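Local coordinates for protein phytase (Debaryomyces castellii, PDB 2GFI) that hydrolyses phosphate esters of phytate (inositol hexakisphosphate), releasing phosphate, as a 3-phytase of the histidine acid phosphatase family, at residues S68-R73 and F330-D335. Sequence-based numbering, arbitrary orientation.
Sequences SRHGER and FTHDTD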
loop_
_atom_site.group_PDB
_atom_site.type_symbol
_atom_site.label_atom_id
_atom_site.label_comp_id
_atom_site.label_asym_id
_atom_site.label_seq_id
_atom_site.Cartn_x
_atom_site.Cartn_y
_atom_site.Cartn_z
ATOM N N SER A 68 18.146 -17.846 -13.915
ATOM C CA SER A 68 17.921 -17.404 -12.569
ATOM C C SER A 68 19.240 -17.359 -11.775
ATOM O O SER A 68 20.101 -18.244 -11.925
ATOM C CB SER A 68 16.931 -18.334 -11.910
ATOM O OG SER A 68 16.796 -17.995 -10.561
ATOM N N ARG A 69 19.409 -16.303 -10.986
ATOM C CA ARG A 69 20.473 -16.220 -9.998
ATOM C C ARG A 69 20.044 -17.111 -8.827
ATOM O O ARG A 69 18.860 -17.489 -8.723
ATOM C CB ARG A 69 20.601 -14.777 -9.527
ATOM C CG ARG A 69 21.783 -14.510 -8.694
ATOM C CD ARG A 69 21.791 -13.140 -8.092
ATOM N NE ARG A 69 22.951 -12.963 -7.238
ATOM C CZ ARG A 69 23.240 -11.844 -6.604
ATOM N NH1 ARG A 69 22.452 -10.790 -6.718
ATOM N NH2 ARG A 69 24.322 -11.772 -5.851
ATOM N N HIS A 70 20.985 -17.477 -7.961
ATOM C CA HIS A 70 20.611 -18.080 -6.686
ATOM C C HIS A 70 19.745 -17.056 -5.940
ATOM O O HIS A 70 19.804 -15.843 -6.260
ATOM C CB HIS A 70 21.848 -18.405 -5.857
ATOM C CG HIS A 70 22.766 -17.232 -5.654
ATOM N ND1 HIS A 70 22.514 -16.226 -4.740
ATOM C CD2 HIS A 70 23.936 -16.912 -6.257
ATOM C CE1 HIS A 70 23.476 -15.325 -4.806
ATOM N NE2 HIS A 70 24.372 -15.734 -5.697
ATOM N N GLY A 71 18.959 -17.502 -4.951
ATOM C CA GLY A 71 18.225 -16.538 -4.116
ATOM C C GLY A 71 19.130 -15.829 -3.102
ATOM O O GLY A 71 20.346 -16.057 -3.080
ATOM N N GLU A 72 18.517 -14.996 -2.255
ATOM C CA GLU A 72 19.192 -14.326 -1.169
ATOM C C GLU A 72 20.071 -15.307 -0.396
ATOM O O GLU A 72 19.707 -16.458 -0.190
ATOM C CB GLU A 72 18.185 -13.664 -0.224
ATOM C CG GLU A 72 17.415 -12.480 -0.820
ATOM C CD GLU A 72 16.151 -12.858 -1.609
ATOM O OE1 GLU A 72 16.034 -13.974 -2.152
ATOM O OE2 GLU A 72 15.241 -12.018 -1.704
ATOM N N ARG A 73 21.218 -14.829 0.039
ATOM C CA ARG A 73 22.182 -15.652 0.711
ATOM C C ARG A 73 22.821 -14.904 1.861
ATOM O O ARG A 73 22.653 -13.678 2.026
ATOM C CB ARG A 73 23.245 -16.129 -0.288
ATOM C CG ARG A 73 23.838 -15.018 -1.174
ATOM C CD ARG A 73 25.211 -15.393 -1.594
ATOM N NE ARG A 73 25.888 -14.460 -2.467
ATOM C CZ ARG A 73 26.716 -13.528 -2.019
ATOM N NH1 ARG A 73 26.925 -13.386 -0.729
ATOM N NH2 ARG A 73 27.328 -12.729 -2.854
ATOM N N PHE A 330 20.101 -21.926 -13.702
ATOM C CA PHE A 330 20.422 -21.295 -12.442
ATOM C C PHE A 330 21.916 -21.103 -12.382
ATOM O O PHE A 330 22.660 -22.041 -12.602
ATOM C CB PHE A 330 19.953 -22.184 -11.304
ATOM C CG PHE A 330 18.488 -22.315 -11.252
ATOM C CD1 PHE A 330 17.733 -21.427 -10.499
ATOM C CD2 PHE A 330 17.842 -23.292 -12.009
ATOM C CE1 PHE A 330 16.373 -21.524 -10.481
ATOM C CE2 PHE A 330 16.481 -23.396 -12.001
ATOM C CZ PHE A 330 15.736 -22.505 -11.234
ATOM N N THR A 331 22.345 -19.883 -12.077
ATOM C CA THR A 331 23.744 -19.549 -12.096
ATOM C C THR A 331 23.958 -18.282 -11.243
ATOM O O THR A 331 23.124 -17.992 -10.407
ATOM C CB THR A 331 24.235 -19.432 -13.554
ATOM O OG1 THR A 331 25.660 -19.227 -13.570
ATOM C CG2 THR A 331 23.644 -18.205 -14.253
ATOM N N HIS A 332 25.066 -17.562 -11.406
ATOM C CA HIS A 332 25.377 -16.435 -10.541
ATOM C C HIS A 332 24.988 -15.118 -11.203
ATOM O O HIS A 332 24.695 -15.072 -12.387
ATOM C CB HIS A 332 26.884 -16.395 -10.241
ATOM C CG HIS A 332 27.375 -17.557 -9.439
ATOM N ND1 HIS A 332 27.772 -18.744 -10.023
ATOM C CD2 HIS A 332 27.562 -17.708 -8.106
ATOM C CE1 HIS A 332 28.179 -19.579 -9.080
ATOM N NE2 HIS A 332 28.049 -18.980 -7.909
ATOM N N ASP A 333 25.009 -14.036 -10.442
ATOM C CA ASP A 333 24.742 -12.729 -11.004
ATOM C C ASP A 333 25.710 -12.419 -12.135
ATOM O O ASP A 333 25.313 -11.896 -13.200
ATOM C CB ASP A 333 24.784 -11.637 -9.923
ATOM C CG ASP A 333 26.043 -11.675 -9.071
ATOM O OD1 ASP A 333 26.907 -12.580 -9.211
ATOM O OD2 ASP A 333 26.257 -10.815 -8.196
ATOM N N THR A 334 26.971 -12.781 -11.916
ATOM C CA THR A 334 28.041 -12.480 -12.842
ATOM C C THR A 334 27.774 -13.095 -14.194
ATOM O O THR A 334 28.015 -12.477 -15.208
ATOM C CB THR A 334 29.395 -12.928 -12.274
ATOM O OG1 THR A 334 29.695 -12.145 -11.111
ATOM C CG2 THR A 334 30.518 -12.520 -13.230
ATOM N N ASP A 335 27.202 -14.287 -14.203
ATOM C CA ASP A 335 26.999 -15.001 -15.441
ATOM C C ASP A 335 25.835 -14.428 -16.179
ATOM O O ASP A 335 25.862 -14.308 -17.416
ATOM C CB ASP A 335 26.796 -16.448 -15.128
ATOM C CG ASP A 335 27.972 -17.002 -14.402
ATOM O OD1 ASP A 335 29.032 -17.060 -15.074
ATOM O OD2 ASP A 335 27.958 -17.333 -13.178
HETATM O O HOH W 1 25.478 -14.481 -7.854
#
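With CG trans to the backbone N (chi1 -170°) and the chain extended as far as NE, Arg69 runs alongside Asp333, whose own chi1 of 51° sets its carboxylate between the backbone N and carbonyl carbon. The two flat groups stack, their planes 16° apart. Asp333 OD2 sits over a face of the guanidinium, 3.2 Å from Arg69 NH2, a salt bridge of charge alone with no N-H aimed at the oxygen; Arg69 NH1 is held instead by the carbonyl of Gly39. Here the parallel strands 59-69 and 326-331 come to their ends side by side in the central sheet, and the pair presents the RHG and HD signatures of histidine acid phosphatases, with His70 the predicted nucleophile and Asp333 the predicted proton donor. The strands are tied by Thr331 N to Ser68 O at 2.8 Å, while one step on His70 N reaches Thr331 O only weakly. On one face of the sheet, Ser68 CB packs 3.5 Å from Phe330 CD1. A hydrogen bond from His70 ND1 to Gly71 O, in the ring plane and 2.7 Å long, fixes the rotation of the His70 ring. At the start of helix 333-343, where His332 holds the N-cap position, a water accepts from Arg69 NE at 3.0 Å and from Asp333 N at 2.7 Å, and more weakly from His70 NE2.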